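Local coordinates for glucan-binding protein C, GbpC (Streptococcus mutans UA159, PDB 5UQZ) that binds glucan at the streptococcal cell surface and probably mediates both sucrose-dependent and sucrose-independent adherence, at residues 220-225 against 239-244. Numbering follows the deposited sequence.
Sequences MSLSSL and VNLGDN. With CA (calcium ion), chain B.
Val239, near the end of strand 233-240, meets two leucines of 220-225 with its two methyl branches. CG2 lies 3.9 Å from Leu225 CD2, the closest approach between the segments, and the two side chains cross at about a right angle. CG1, anti to the backbone N (chi1 -175°), lies beside Leu222, 4.3 Å from its CD1. Ile261 and Phe329 also touch both Val239 and Leu222, joining this apolar patch to strands 260-263 and 325-329.

At Asn240 the strand gives way to a turn: its OD1 accepts from Gly242 N at 2.9 Å, with the donor in the carbonyl plane, an Asx turn. The side chain of Leu241 does not start toward 220-225, but its end bends back, bringing CG within 4.3 Å of Leu222 CD1, the same methyl that meets Val239. The contact bridges two sheets of the beta-supersandwich, strand 233-240 belonging to the large antiparallel sheet and strand 219-222 to a small three-stranded one, and it is made by side chains alone. Both segments lie in the GbpC family region of a longer, wall-anchored protein.

Leu241 also opens a type II' turn that ends at Asn244, with Gly242 at positive phi. Its carbonyl oxygen is gripped twice by Asn244, by the backbone N at 3.0 Å and by ND2 at 2.9 Å, the latter tilted 20° from the carbonyl plane. Past Leu222, Ser224 binds the calcium ion through O (2.4 Å) and OG (2.5 Å), alongside four waters, Asn226 and Glu237. Next along, the Leu225 side chain lies close to Glu237.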
loop_
_atom_site.group_PDB
_atom_site.type_symbol
_atom_site.label_atom_id
_atom_site.label_comp_id
_atom_site.label_asym_id
_atom_site.label_seq_id
_atom_site.Cartn_x
_atom_site.Cartn_y
_atom_site.Cartn_z
ATOM N N MET A 220 13.287 3.343 2.296
ATOM C CA MET A 220 12.279 2.621 1.537
ATOM C C MET A 220 10.913 2.756 2.191
ATOM O O MET A 220 10.771 2.845 3.416
ATOM C CB MET A 220 12.681 1.167 1.397
ATOM C CG MET A 220 13.985 1.074 0.608
ATOM S SD MET A 220 14.400 -0.547 0.014
ATOM C CE MET A 220 13.168 -0.683 -1.280
ATOM N N SER A 221 9.899 2.725 1.363
ATOM C CA SER A 221 8.531 2.921 1.807
ATOM C C SER A 221 7.961 1.639 2.392
ATOM O O SER A 221 8.234 0.536 1.915
ATOM C CB SER A 221 7.684 3.353 0.617
ATOM O OG SER A 221 7.673 2.348 -0.380
ATOM N N LEU A 222 7.108 1.798 3.400
ATOM C CA LEU A 222 6.258 0.732 3.922
ATOM C C LEU A 222 4.868 1.364 4.038
ATOM O O LEU A 222 4.305 1.588 5.128
ATOM C CB LEU A 222 6.788 0.229 5.277
ATOM C CG LEU A 222 8.192 -0.400 5.157
ATOM C CD1 LEU A 222 8.825 -0.633 6.503
ATOM C CD2 LEU A 222 8.197 -1.689 4.317
ATOM N N SER A 223 4.296 1.666 2.881
ATOM C CA SER A 223 3.024 2.355 2.815
ATOM C C SER A 223 1.857 1.378 2.911
ATOM O O SER A 223 2.016 0.156 2.872
ATOM C CB SER A 223 2.936 3.111 1.498
ATOM O OG SER A 223 3.994 4.060 1.395
ATOM N N SER A 224 0.654 1.947 3.054
ATOM C CA SER A 224 -0.566 1.173 2.903
ATOM C C SER A 224 -0.633 0.011 3.914
ATOM O O SER A 224 -0.996 -1.116 3.598
ATOM C CB SER A 224 -0.702 0.677 1.467
ATOM O OG SER A 224 -1.952 0.063 1.235
ATOM N N LEU A 225 -0.366 0.324 5.195
ATOM C CA LEU A 225 -0.494 -0.682 6.254
ATOM C C LEU A 225 -1.881 -0.532 6.867
ATOM O O LEU A 225 -2.066 0.051 7.954
ATOM C CB LEU A 225 0.631 -0.569 7.269
ATOM C CG LEU A 225 2.042 -0.820 6.687
ATOM C CD1 LEU A 225 3.079 -0.662 7.771
ATOM C CD2 LEU A 225 2.176 -2.167 6.007
ATOM N N VAL A 239 4.616 -5.039 9.452
ATOM C CA VAL A 239 5.955 -5.366 8.965
ATOM C C VAL A 239 6.885 -5.574 10.153
ATOM O O VAL A 239 6.963 -4.714 11.040
ATOM C CB VAL A 239 6.517 -4.287 8.028
ATOM C CG1 VAL A 239 7.876 -4.764 7.450
ATOM C CG2 VAL A 239 5.536 -3.996 6.934
ATOM N N ASN A 240 7.623 -6.684 10.168
ATOM C CA ASN A 240 8.719 -6.896 11.093
ATOM C C ASN A 240 9.987 -6.509 10.339
ATOM O O ASN A 240 10.354 -7.157 9.346
ATOM C CB ASN A 240 8.767 -8.349 11.546
ATOM C CG ASN A 240 9.829 -8.575 12.600
ATOM O OD1 ASN A 240 10.914 -7.984 12.548
ATOM N ND2 ASN A 240 9.517 -9.418 13.602
ATOM N N LEU A 241 10.635 -5.435 10.783
ATOM C CA LEU A 241 11.750 -4.881 10.026
ATOM C C LEU A 241 13.052 -5.643 10.233
ATOM O O LEU A 241 14.018 -5.366 9.496
ATOM C CB LEU A 241 11.998 -3.402 10.367
ATOM C CG LEU A 241 10.927 -2.485 9.709
ATOM C CD1 LEU A 241 9.514 -2.663 10.245
ATOM C CD2 LEU A 241 11.343 -1.075 9.990
ATOM N N GLY A 242 13.110 -6.584 11.173
ATOM C CA GLY A 242 14.356 -7.296 11.343
ATOM C C GLY A 242 15.438 -6.331 11.777
ATOM O O GLY A 242 15.238 -5.473 12.643
ATOM N N ASP A 243 16.610 -6.468 11.169
ATOM C CA ASP A 243 17.735 -5.585 11.433
ATOM C C ASP A 243 17.684 -4.244 10.704
ATOM O O ASP A 243 18.576 -3.393 10.895
ATOM C CB ASP A 243 19.033 -6.340 11.128
ATOM C CG ASP A 243 20.257 -5.683 11.744
ATOM O OD1 ASP A 243 20.166 -5.209 12.902
ATOM O OD2 ASP A 243 21.272 -5.618 11.066
ATOM N N ASN A 244 16.654 -4.005 9.907
ATOM C CA ASN A 244 16.463 -2.685 9.288
ATOM C C ASN A 244 15.857 -1.741 10.309
ATOM O O ASN A 244 15.380 -2.172 11.359
ATOM C CB ASN A 244 15.588 -2.848 8.066
ATOM C CG ASN A 244 16.159 -3.909 7.146
ATOM O OD1 ASN A 244 17.206 -3.700 6.510
ATOM N ND2 ASN A 244 15.471 -5.053 7.017
HETATM CA CA CA B . -2.464 -2.183 2.087
HETATM O O HOH W 1 -4.171 -1.457 0.472
HETATM O O HOH W 2 -4.536 -3.690 1.983
HETATM O O HOH W 3 -2.701 -3.574 0.052
HETATM O O HOH W 4 -0.276 -2.905 1.507
#